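Local coordinates for protein nicastrin (Dictyostelium purpureum, PDB 4R12) that probably serves as an essential subunit of the gamma-secretase complex, an intramembrane protease that cleaves membrane proteins such as Notch receptors and amyloid-beta precursor protein, at residues 91-99 and 141-152; 334-345 and 366-375. One frame throughout, in Å; residues are numbered along the deposited sequence.

Overall arrangement
Contacts 1 and 2 follow one another in series along the chain, neither nesting nor crossing. Contact 1 lies in the small lobe: strand 90-96 leads into a long connection almost without regular structure, and the loop closes when strand 143-146 pairs parallel to it, just ahead of helix 148-160. Contact 2 lies in the large lobe. There the chain runs from strand 339-347 through helix 352-362 and closes a shorter loop when strand 370-374 pairs parallel to the first strand. Strand 90-96 is flanked on its other edge by strand 67-72; strand 339-347 also pairs antiparallel with strands 332-334 and 397-401. The two centres are about 40 Å apart and the nearest atoms about 25 Å, so the contacts do not touch.

Contact 1 (91-99 and 141-152). With NAG (2-acetamido-2-deoxy-beta-D-glucopyranose), chain D.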
loop_
_atom_site.group_PDB
_atom_site.type_symbol
_atom_site.label_atom_id
_atom_site.label_comp_id
_atom_site.label_asym_id
_atom_site.label_seq_id
_atom_site.Cartn_x
_atom_site.Cartn_y
_atom_site.Cartn_z
ATOM N N ILE A 91 -17.780 -27.042 -4.592
ATOM C CA ILE A 91 -17.542 -25.749 -5.183
ATOM C C ILE A 91 -16.150 -25.742 -5.740
ATOM O O ILE A 91 -15.249 -26.077 -5.071
ATOM C CB ILE A 91 -17.679 -24.660 -4.128
ATOM C CG1 ILE A 91 -17.373 -23.313 -4.724
ATOM C CG2 ILE A 91 -16.759 -24.946 -2.972
ATOM C CD1 ILE A 91 -17.993 -22.211 -3.923
ATOM N N GLU A 92 -16.003 -25.372 -6.982
ATOM C CA GLU A 92 -14.705 -25.463 -7.658
ATOM C C GLU A 92 -14.044 -24.095 -7.839
ATOM O O GLU A 92 -12.881 -23.992 -8.224
ATOM C CB GLU A 92 -14.864 -26.157 -9.009
ATOM C CG GLU A 92 -15.280 -27.618 -8.894
ATOM C CD GLU A 92 -14.213 -28.489 -8.242
ATOM O OE1 GLU A 92 -13.052 -28.040 -8.142
ATOM O OE2 GLU A 92 -14.537 -29.633 -7.832
ATOM N N GLY A 93 -14.782 -23.040 -7.548
ATOM C CA GLY A 93 -14.211 -21.717 -7.684
ATOM C C GLY A 93 -15.266 -20.659 -7.516
ATOM O O GLY A 93 -16.459 -20.958 -7.536
ATOM N N ILE A 94 -14.823 -19.420 -7.344
ATOM C CA ILE A 94 -15.738 -18.293 -7.223
ATOM C C ILE A 94 -15.285 -17.153 -8.126
ATOM O O ILE A 94 -14.087 -16.874 -8.237
ATOM C CB ILE A 94 -15.835 -17.806 -5.759
ATOM C CG1 ILE A 94 -16.539 -18.858 -4.902
ATOM C CG2 ILE A 94 -16.583 -16.476 -5.654
ATOM C CD1 ILE A 94 -16.469 -18.570 -3.422
ATOM N N ILE A 95 -16.249 -16.521 -8.790
ATOM C CA ILE A 95 -16.010 -15.287 -9.525
ATOM C C ILE A 95 -16.784 -14.172 -8.849
ATOM O O ILE A 95 -17.998 -14.285 -8.642
ATOM C CB ILE A 95 -16.441 -15.393 -10.991
ATOM C CG1 ILE A 95 -15.671 -16.514 -11.686
ATOM C CG2 ILE A 95 -16.238 -14.062 -11.704
ATOM C CD1 ILE A 95 -16.130 -16.787 -13.113
ATOM N N VAL A 96 -16.080 -13.108 -8.487
ATOM C CA VAL A 96 -16.718 -11.973 -7.831
ATOM C C VAL A 96 -16.913 -10.846 -8.839
ATOM O O VAL A 96 -15.964 -10.387 -9.486
ATOM C CB VAL A 96 -15.900 -11.474 -6.614
ATOM C CG1 VAL A 96 -16.548 -10.216 -6.002
ATOM C CG2 VAL A 96 -15.768 -12.599 -5.567
ATOM N N LEU A 97 -18.161 -10.412 -8.969
ATOM C CA LEU A 97 -18.534 -9.381 -9.922
ATOM C C LEU A 97 -18.242 -7.993 -9.354
ATOM O O LEU A 97 -18.443 -7.746 -8.164
ATOM C CB LEU A 97 -20.022 -9.511 -10.276
ATOM C CG LEU A 97 -20.485 -10.887 -10.784
ATOM C CD1 LEU A 97 -22.004 -10.947 -10.794
ATOM C CD2 LEU A 97 -19.931 -11.181 -12.170
ATOM N N THR A 98 -17.764 -7.095 -10.202
ATOM C CA THR A 98 -17.498 -5.728 -9.766
ATOM C C THR A 98 -18.287 -4.703 -10.574
ATOM O O THR A 98 -17.910 -3.531 -10.583
ATOM C CB THR A 98 -16.002 -5.378 -9.877
ATOM O OG1 THR A 98 -15.624 -5.356 -11.263
ATOM C CG2 THR A 98 -15.151 -6.410 -9.141
ATOM N N ASP A 99 -19.359 -5.132 -11.253
ATOM C CA ASP A 99 -20.196 -4.185 -12.002
ATOM C C ASP A 99 -21.140 -3.421 -11.066
ATOM O O ASP A 99 -21.681 -2.377 -11.431
ATOM C CB ASP A 99 -20.994 -4.884 -13.117
ATOM C CG ASP A 99 -21.791 -6.089 -12.628
ATOM O OD1 ASP A 99 -21.392 -6.739 -11.631
ATOM O OD2 ASP A 99 -22.825 -6.400 -13.268
ATOM N N PHE A 141 -9.806 -23.493 -3.239
ATOM C CA PHE A 141 -10.308 -23.298 -4.592
ATOM C C PHE A 141 -9.982 -21.872 -5.006
ATOM O O PHE A 141 -9.801 -21.015 -4.139
ATOM C CB PHE A 141 -11.822 -23.559 -4.670
ATOM C CG PHE A 141 -12.638 -22.787 -3.658
ATOM C CD1 PHE A 141 -12.966 -21.450 -3.870
ATOM C CD2 PHE A 141 -13.098 -23.403 -2.503
ATOM C CE1 PHE A 141 -13.718 -20.753 -2.937
ATOM C CE2 PHE A 141 -13.858 -22.709 -1.575
ATOM C CZ PHE A 141 -14.168 -21.385 -1.791
ATOM N N PRO A 142 -9.905 -21.607 -6.317
ATOM C CA PRO A 142 -9.525 -20.252 -6.728
ATOM C C PRO A 142 -10.685 -19.259 -6.639
ATOM O O PRO A 142 -11.859 -19.625 -6.800
ATOM C CB PRO A 142 -9.078 -20.445 -8.174
ATOM C CG PRO A 142 -9.903 -21.601 -8.654
ATOM C CD PRO A 142 -10.071 -22.508 -7.472
ATOM N N ILE A 143 -10.344 -18.005 -6.361
ATOM C CA ILE A 143 -11.311 -16.925 -6.386
ATOM C C ILE A 143 -10.750 -15.801 -7.263
ATOM O O ILE A 143 -9.616 -15.350 -7.059
ATOM C CB ILE A 143 -11.637 -16.390 -4.959
ATOM C CG1 ILE A 143 -11.995 -17.551 -4.021
ATOM C CG2 ILE A 143 -12.782 -15.380 -5.007
ATOM C CD1 ILE A 143 -12.424 -17.110 -2.612
ATOM N N PHE A 144 -11.523 -15.397 -8.268
ATOM C CA PHE A 144 -11.168 -14.250 -9.112
ATOM C C PHE A 144 -12.209 -13.149 -9.019
ATOM O O PHE A 144 -13.416 -13.426 -9.031
ATOM C CB PHE A 144 -11.068 -14.637 -10.598
ATOM C CG PHE A 144 -9.859 -15.458 -10.970
ATOM C CD1 PHE A 144 -9.516 -16.593 -10.267
ATOM C CD2 PHE A 144 -9.118 -15.134 -12.092
ATOM C CE1 PHE A 144 -8.427 -17.371 -10.652
ATOM C CE2 PHE A 144 -8.029 -15.910 -12.481
ATOM C CZ PHE A 144 -7.686 -17.029 -11.754
ATOM N N ALA A 145 -11.752 -11.899 -8.994
ATOM C CA ALA A 145 -12.605 -10.792 -9.365
ATOM C C ALA A 145 -12.378 -10.489 -10.849
ATOM O O ALA A 145 -11.358 -10.881 -11.424
ATOM C CB ALA A 145 -12.319 -9.553 -8.511
ATOM N N ILE A 146 -13.333 -9.800 -11.463
ATOM C CA ILE A 146 -13.236 -9.433 -12.872
ATOM C C ILE A 146 -13.686 -7.989 -13.020
ATOM O O ILE A 146 -14.431 -7.485 -12.178
ATOM C CB ILE A 146 -14.090 -10.349 -13.777
ATOM C CG1 ILE A 146 -15.445 -10.638 -13.127
ATOM C CG2 ILE A 146 -13.343 -11.660 -14.077
ATOM C CD1 ILE A 146 -16.391 -11.395 -14.020
ATOM N N ASP A 147 -13.243 -7.324 -14.087
ATOM C CA ASP A 147 -13.528 -5.898 -14.235
ATOM C C ASP A 147 -14.996 -5.646 -14.548
ATOM O O ASP A 147 -15.798 -6.572 -14.660
ATOM C CB ASP A 147 -12.626 -5.254 -15.303
ATOM C CG ASP A 147 -13.004 -5.633 -16.739
ATOM O OD1 ASP A 147 -14.000 -6.339 -16.978
ATOM O OD2 ASP A 147 -12.292 -5.188 -17.656
ATOM N N ASN A 148 -15.360 -4.380 -14.685
ATOM C CA ASN A 148 -16.764 -3.983 -14.842
ATOM C C ASN A 148 -17.422 -4.581 -16.068
ATOM O O ASN A 148 -18.411 -5.247 -15.963
ATOM C CB ASN A 148 -16.911 -2.462 -14.871
ATOM C CG ASN A 148 -18.324 -1.989 -14.652
ATOM O OD1 ASN A 148 -19.268 -2.597 -15.048
ATOM N ND2 ASN A 148 -18.449 -0.878 -14.011
ATOM N N GLN A 149 -16.852 -4.305 -17.214
ATOM C CA GLN A 149 -17.370 -4.796 -18.479
ATOM C C GLN A 149 -17.519 -6.318 -18.472
ATOM O O GLN A 149 -18.572 -6.848 -18.826
ATOM C CB GLN A 149 -16.450 -4.342 -19.616
ATOM C CG GLN A 149 -16.754 -4.960 -20.971
ATOM C CD GLN A 149 -16.089 -4.205 -22.112
ATOM O OE1 GLN A 149 -16.174 -2.974 -22.188
ATOM N NE2 GLN A 149 -15.415 -4.935 -23.000
ATOM N N THR A 150 -16.474 -7.024 -18.046
ATOM C CA THR A 150 -16.526 -8.483 -18.009
ATOM C C THR A 150 -17.586 -8.977 -17.022
ATOM O O THR A 150 -18.269 -9.962 -17.282
ATOM C CB THR A 150 -15.150 -9.085 -17.647
ATOM O OG1 THR A 150 -14.158 -8.563 -18.542
ATOM C CG2 THR A 150 -15.165 -10.599 -17.745
ATOM N N SER A 151 -17.735 -8.283 -15.894
ATOM C CA SER A 151 -18.736 -8.674 -14.905
ATOM C C SER A 151 -20.140 -8.631 -15.496
ATOM O O SER A 151 -20.941 -9.543 -15.277
ATOM C CB SER A 151 -18.656 -7.778 -13.661
ATOM O OG SER A 151 -17.523 -8.111 -12.871
ATOM N N VAL A 152 -20.428 -7.569 -16.245
ATOM C CA VAL A 152 -21.724 -7.434 -16.904
ATOM C C VAL A 152 -22.017 -8.666 -17.759
ATOM O O VAL A 152 -23.101 -9.253 -17.682
ATOM C CB VAL A 152 -21.783 -6.154 -17.778
ATOM C CG1 VAL A 152 -23.057 -6.131 -18.635
ATOM C CG2 VAL A 152 -21.685 -4.910 -16.903
HETATM C C1 NAG D . -19.760 0.178 -14.004
HETATM C C2 NAG D . -20.065 0.994 -12.774
HETATM C C3 NAG D . -21.403 1.676 -12.916
HETATM C C4 NAG D . -21.539 2.395 -14.252
HETATM C C5 NAG D . -21.141 1.434 -15.372
HETATM C C6 NAG D . -21.139 2.033 -16.747
HETATM C C7 NAG D . -19.201 0.234 -10.688
HETATM C C8 NAG D . -19.456 -0.584 -9.481
HETATM N N2 NAG D . -20.100 0.144 -11.632
HETATM O O3 NAG D . -21.525 2.569 -11.828
HETATM O O4 NAG D . -22.894 2.820 -14.378
HETATM O O5 NAG D . -19.817 1.045 -15.116
HETATM O O6 NAG D . -20.201 3.091 -16.788
HETATM O O7 NAG D . -18.230 0.931 -10.798
#
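The ring of F141 overlaps I94, whose CD1 lies 3.5 Å from F141 CE1, while CG2 of I91 approaches CD2 and CE2 of the same ring obliquely. This aromatic start leads into a parallel strand pair of the nicastrin small lobe, 91-96 beside 143-146. The N-H groups of I94 and V96 point to the carbonyls of P142 and F144, and F144 N returns a bond to I94 O; the I146 N to V96 O bond is weak. I94, V96, I143 and A145 share one face, where I94 CB lies 4.0 Å from I143 CG2. On the other, I95 CG2 packs 3.5 Å from I146 CD1, a methyl that also reaches L97 CD2.

Beyond the strands, 97-99 runs along the first turn of helix 148-160, which D147 N-caps by accepting T150 N on OD1. S151 OG is gripped twice, taking a nearly straight bond from T98 N (2.9 Å, 168°) and donating to D147 O. T98 OG1 sits between the backbone N and the carbonyl carbon (chi1 67°), which turns it to I146 O; it donates there in the carbonyl plane. D99 OD2 forms a salt bridge with R155 of the same helix. N148 ND2 is covalently bonded to C1 of the N-linked NAG, whose N2 hydrogen-bonds back to D99 O at 3.0 Å.

Contact 2 (334-345 and 366-375); sequences DKNLGKYSLYLH and ENSTITFKPT. With NAG (2-acetamido-2-deoxy-beta-D-glucopyranose), chain E.
L342 and F372 lie side by side and point the same way from paired parallel strands, L342 CB 3.8 Å from F372 CE1. L344 slants across the same phenyl group, bringing CD2 to 3.7 Å from F372 CD1. I370 joins this apolar face through CG2 near L342 CD1 and through CD1 near Y340 CB. Helix 352-362 packs on L344 and F372, helix 427-441 on I370.

On the reverse face K373 runs alongside Y343, its CB 3.6 Å from Y343 CE2, while P374 O sits at the edge of the tyrosine ring, in its plane. The lysine chain is extended beyond CG, which carries it past S341 to a salt bridge with D334; the NZ to OD2 separation of 2.5 Å is very short, and its exact length is doubtful. D334 is steadied from its own side, since OD1 accepts from both N336 N and N336 ND2; the former bond makes an Asx turn. G338 and K339 both face D334 in a G1 beta bulge, and the side chains of L337 and T371 cross at about a right angle, L337 CD1 touching T371 CG2.

K339 bends at its last torsion (chi4 -76°) so that NZ donates a hydrogen bond to S368 O (2.6 Å). At the far end T375 CB lies over one face of the H345 ring, whose NE2 is hydrogen-bonded to H403 O and T401 OG1. N367 ND2 carries a NAG.

Between these side chains the backbone bonds alternate from Y340 N to T369 O through L344 N to K373 O. Joined through helix 352-362, the parallel strands form a beta-alpha-beta unit of the nicastrin large lobe, a domain related to zinc exopeptidases.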
loop_
_atom_site.group_PDB
_atom_site.type_symbol
_atom_site.label_atom_id
_atom_site.label_comp_id
_atom_site.label_asym_id
_atom_site.label_seq_id
_atom_site.Cartn_x
_atom_site.Cartn_y
_atom_site.Cartn_z
ATOM N N ASP A 334 -18.074 18.311 10.668
ATOM C CA ASP A 334 -18.548 18.810 11.967
ATOM C C ASP A 334 -19.669 19.804 11.689
ATOM O O ASP A 334 -19.433 20.846 11.076
ATOM C CB ASP A 334 -17.400 19.461 12.754
ATOM C CG ASP A 334 -17.808 19.914 14.168
ATOM O OD1 ASP A 334 -18.990 20.233 14.408
ATOM O OD2 ASP A 334 -16.924 19.965 15.046
ATOM N N LYS A 335 -20.885 19.484 12.128
ATOM C CA LYS A 335 -22.042 20.335 11.832
ATOM C C LYS A 335 -21.945 21.706 12.503
ATOM O O LYS A 335 -22.484 22.686 11.993
ATOM C CB LYS A 335 -23.348 19.646 12.245
ATOM C CG LYS A 335 -23.943 18.742 11.162
ATOM C CD LYS A 335 -25.469 18.652 11.278
ATOM C CE LYS A 335 -25.923 17.294 11.808
ATOM N NZ LYS A 335 -27.409 17.220 11.950
ATOM N N ASN A 336 -21.259 21.772 13.640
ATOM C CA ASN A 336 -21.024 23.048 14.320
ATOM C C ASN A 336 -20.227 24.009 13.458
ATOM O O ASN A 336 -20.712 25.071 13.058
ATOM C CB ASN A 336 -20.275 22.841 15.640
ATOM C CG ASN A 336 -21.117 22.160 16.691
ATOM O OD1 ASN A 336 -22.059 22.752 17.221
ATOM N ND2 ASN A 336 -20.767 20.919 17.026
ATOM N N LEU A 337 -18.994 23.610 13.176
ATOM C CA LEU A 337 -18.021 24.493 12.557
ATOM C C LEU A 337 -18.214 24.603 11.049
ATOM O O LEU A 337 -17.697 25.525 10.416
ATOM C CB LEU A 337 -16.610 23.997 12.878
ATOM C CG LEU A 337 -16.427 23.500 14.319
ATOM C CD1 LEU A 337 -15.103 22.752 14.489
ATOM C CD2 LEU A 337 -16.542 24.646 15.329
ATOM N N GLY A 338 -18.969 23.669 10.475
ATOM C CA GLY A 338 -19.118 23.614 9.031
ATOM C C GLY A 338 -17.782 23.281 8.390
ATOM O O GLY A 338 -17.454 23.777 7.310
ATOM N N LYS A 339 -17.002 22.455 9.084
ATOM C CA LYS A 339 -15.672 22.060 8.637
ATOM C C LYS A 339 -15.483 20.556 8.845
ATOM O O LYS A 339 -16.175 19.940 9.660
ATOM C CB LYS A 339 -14.579 22.837 9.390
ATOM C CG LYS A 339 -14.573 24.362 9.158
ATOM C CD LYS A 339 -13.238 24.983 9.578
ATOM C CE LYS A 339 -13.298 26.517 9.665
ATOM N NZ LYS A 339 -13.278 27.201 8.338
ATOM N N TYR A 340 -14.544 19.980 8.101
ATOM C CA TYR A 340 -14.221 18.560 8.196
ATOM C C TYR A 340 -13.078 18.355 9.184
ATOM O O TYR A 340 -12.085 19.088 9.138
ATOM C CB TYR A 340 -13.838 18.002 6.821
ATOM C CG TYR A 340 -14.954 18.050 5.812
ATOM C CD1 TYR A 340 -15.926 17.058 5.769
ATOM C CD2 TYR A 340 -15.040 19.091 4.897
ATOM C CE1 TYR A 340 -16.949 17.098 4.850
ATOM C CE2 TYR A 340 -16.064 19.137 3.962
ATOM C CZ TYR A 340 -17.016 18.141 3.946
ATOM O OH TYR A 340 -18.035 18.186 3.023
ATOM N N SER A 341 -13.200 17.359 10.060
ATOM C CA SER A 341 -12.204 17.151 11.111
ATOM C C SER A 341 -11.141 16.141 10.746
ATOM O O SER A 341 -11.456 15.032 10.303
ATOM C CB SER A 341 -12.879 16.679 12.404
ATOM O OG SER A 341 -13.908 17.560 12.799
ATOM N N LEU A 342 -9.880 16.522 10.953
ATOM C CA LEU A 342 -8.794 15.554 11.011
ATOM C C LEU A 342 -8.344 15.479 12.451
ATOM O O LEU A 342 -8.458 16.454 13.187
ATOM C CB LEU A 342 -7.626 15.940 10.092
ATOM C CG LEU A 342 -7.901 15.838 8.591
ATOM C CD1 LEU A 342 -6.695 16.377 7.777
ATOM C CD2 LEU A 342 -8.237 14.392 8.164
ATOM N N TYR A 343 -7.821 14.326 12.843
ATOM C CA TYR A 343 -7.527 14.056 14.245
ATOM C C TYR A 343 -6.033 13.914 14.464
ATOM O O TYR A 343 -5.327 13.332 13.652
ATOM C CB TYR A 343 -8.273 12.802 14.702
ATOM C CG TYR A 343 -9.755 13.053 14.809
ATOM C CD1 TYR A 343 -10.593 12.895 13.707
ATOM C CD2 TYR A 343 -10.314 13.498 16.003
ATOM C CE1 TYR A 343 -11.961 13.156 13.803
ATOM C CE2 TYR A 343 -11.665 13.762 16.108
ATOM C CZ TYR A 343 -12.482 13.585 15.009
ATOM O OH TYR A 343 -13.829 13.844 15.132
ATOM N N LEU A 344 -5.554 14.496 15.551
ATOM C CA LEU A 344 -4.132 14.503 15.848
ATOM C C LEU A 344 -3.829 13.522 16.969
ATOM O O LEU A 344 -4.248 13.731 18.106
ATOM C CB LEU A 344 -3.673 15.919 16.232
ATOM C CG LEU A 344 -3.863 16.956 15.120
ATOM C CD1 LEU A 344 -3.347 18.316 15.574
ATOM C CD2 LEU A 344 -3.179 16.524 13.812
ATOM N N HIS A 345 -3.129 12.439 16.643
ATOM C CA HIS A 345 -2.742 11.453 17.645
ATOM C C HIS A 345 -1.273 11.651 17.949
ATOM O O HIS A 345 -0.430 11.450 17.083
ATOM C CB HIS A 345 -3.012 10.023 17.142
ATOM C CG HIS A 345 -4.407 9.828 16.634
ATOM N ND1 HIS A 345 -5.327 9.034 17.280
ATOM C CD2 HIS A 345 -5.045 10.351 15.560
ATOM C CE1 HIS A 345 -6.473 9.064 16.619
ATOM N NE2 HIS A 345 -6.330 9.855 15.573
ATOM N N GLU A 366 -9.961 32.197 5.544
ATOM C CA GLU A 366 -11.414 32.134 5.676
ATOM C C GLU A 366 -11.993 30.854 5.097
ATOM O O GLU A 366 -12.836 30.220 5.720
ATOM C CB GLU A 366 -12.062 33.340 4.995
ATOM C CG GLU A 366 -13.584 33.250 4.893
ATOM C CD GLU A 366 -14.206 34.428 4.171
ATOM O OE1 GLU A 366 -13.475 35.184 3.487
ATOM O OE2 GLU A 366 -15.439 34.596 4.279
ATOM N N ASN A 367 -11.564 30.494 3.910
ATOM C CA ASN A 367 -12.169 29.404 3.176
ATOM C C ASN A 367 -11.711 27.985 3.598
ATOM O O ASN A 367 -12.118 27.045 3.023
ATOM C CB ASN A 367 -12.003 29.598 1.674
ATOM C CG ASN A 367 -12.948 30.632 1.096
ATOM O OD1 ASN A 367 -13.913 30.996 1.704
ATOM N ND2 ASN A 367 -12.673 31.077 -0.081
ATOM N N SER A 368 -10.890 27.860 4.616
ATOM C CA SER A 368 -10.471 26.536 5.082
ATOM C C SER A 368 -11.660 25.639 5.433
ATOM O O SER A 368 -12.568 26.064 6.148
ATOM C CB SER A 368 -9.551 26.670 6.297
ATOM O OG SER A 368 -9.186 25.393 6.765
ATOM N N THR A 369 -11.657 24.412 4.919
ATOM C CA THR A 369 -12.724 23.460 5.227
ATOM C C THR A 369 -12.248 22.388 6.201
ATOM O O THR A 369 -12.967 21.429 6.487
ATOM C CB THR A 369 -13.255 22.775 3.957
ATOM O OG1 THR A 369 -12.196 22.047 3.325
ATOM C CG2 THR A 369 -13.787 23.809 2.985
ATOM N N ILE A 370 -11.036 22.581 6.713
ATOM C CA ILE A 370 -10.375 21.615 7.574
ATOM C C ILE A 370 -10.168 22.177 8.977
ATOM O O ILE A 370 -9.763 23.327 9.147
ATOM C CB ILE A 370 -9.008 21.192 6.985
ATOM C CG1 ILE A 370 -9.195 20.498 5.630
ATOM C CG2 ILE A 370 -8.243 20.304 7.964
ATOM C CD1 ILE A 370 -9.966 19.183 5.713
ATOM N N THR A 371 -10.473 21.364 9.980
ATOM C CA THR A 371 -10.170 21.707 11.358
ATOM C C THR A 371 -9.520 20.494 12.027
ATOM O O THR A 371 -9.744 19.351 11.604
ATOM C CB THR A 371 -11.442 22.148 12.129
ATOM O OG1 THR A 371 -11.077 22.682 13.404
ATOM C CG2 THR A 371 -12.395 20.972 12.333
ATOM N N PHE A 372 -8.703 20.737 13.049
ATOM C CA PHE A 372 -8.031 19.649 13.756
ATOM C C PHE A 372 -8.608 19.445 15.155
ATOM O O PHE A 372 -8.907 20.405 15.874
ATOM C CB PHE A 372 -6.525 19.908 13.847
ATOM C CG PHE A 372 -5.814 19.832 12.523
ATOM C CD1 PHE A 372 -5.581 18.606 11.912
ATOM C CD2 PHE A 372 -5.377 20.985 11.896
ATOM C CE1 PHE A 372 -4.926 18.523 10.677
ATOM C CE2 PHE A 372 -4.718 20.919 10.671
ATOM C CZ PHE A 372 -4.490 19.684 10.058
ATOM N N LYS A 373 -8.771 18.181 15.525
ATOM C CA LYS A 373 -9.245 17.809 16.849
ATOM C C LYS A 373 -8.290 16.835 17.516
ATOM O O LYS A 373 -7.609 16.058 16.846
ATOM C CB LYS A 373 -10.643 17.189 16.767
ATOM C CG LYS A 373 -11.735 18.218 16.585
ATOM C CD LYS A 373 -13.067 17.575 16.241
ATOM C CE LYS A 373 -14.050 18.644 15.767
ATOM N NZ LYS A 373 -15.372 18.067 15.412
ATOM N N PRO A 374 -8.236 16.872 18.850
ATOM C CA PRO A 374 -7.459 15.848 19.541
ATOM C C PRO A 374 -8.191 14.512 19.547
ATOM O O PRO A 374 -9.422 14.470 19.440
ATOM C CB PRO A 374 -7.322 16.414 20.967
ATOM C CG PRO A 374 -8.503 17.308 21.125
ATOM C CD PRO A 374 -8.740 17.911 19.769
ATOM N N THR A 375 -7.437 13.425 19.668
ATOM C CA THR A 375 -8.047 12.127 19.901
ATOM C C THR A 375 -8.431 11.967 21.381
ATOM O O THR A 375 -7.924 12.692 22.244
ATOM C CB THR A 375 -7.107 10.986 19.467
ATOM O OG1 THR A 375 -7.785 9.739 19.607
ATOM C CG2 THR A 375 -5.823 10.971 20.306
HETATM C C1 NAG E . -13.587 31.888 -0.726
HETATM C C2 NAG E . -13.099 33.059 -1.564
HETATM C C3 NAG E . -14.144 33.691 -2.456
HETATM C C4 NAG E . -15.045 32.663 -3.075
HETATM C C5 NAG E . -15.656 31.861 -1.942
HETATM C C6 NAG E . -16.703 30.895 -2.449
HETATM C C7 NAG E . -11.485 34.279 -0.325
HETATM C C8 NAG E . -11.290 35.285 0.763
HETATM N N2 NAG E . -12.714 34.109 -0.682
HETATM O O3 NAG E . -13.518 34.443 -3.469
HETATM O O4 NAG E . -16.057 33.315 -3.835
HETATM O O5 NAG E . -14.573 31.142 -1.395
HETATM O O6 NAG E . -16.197 30.283 -3.629
HETATM O O7 NAG E . -10.578 33.666 -0.822
HETATM O O HOH W 1 -5.049 14.055 21.339
#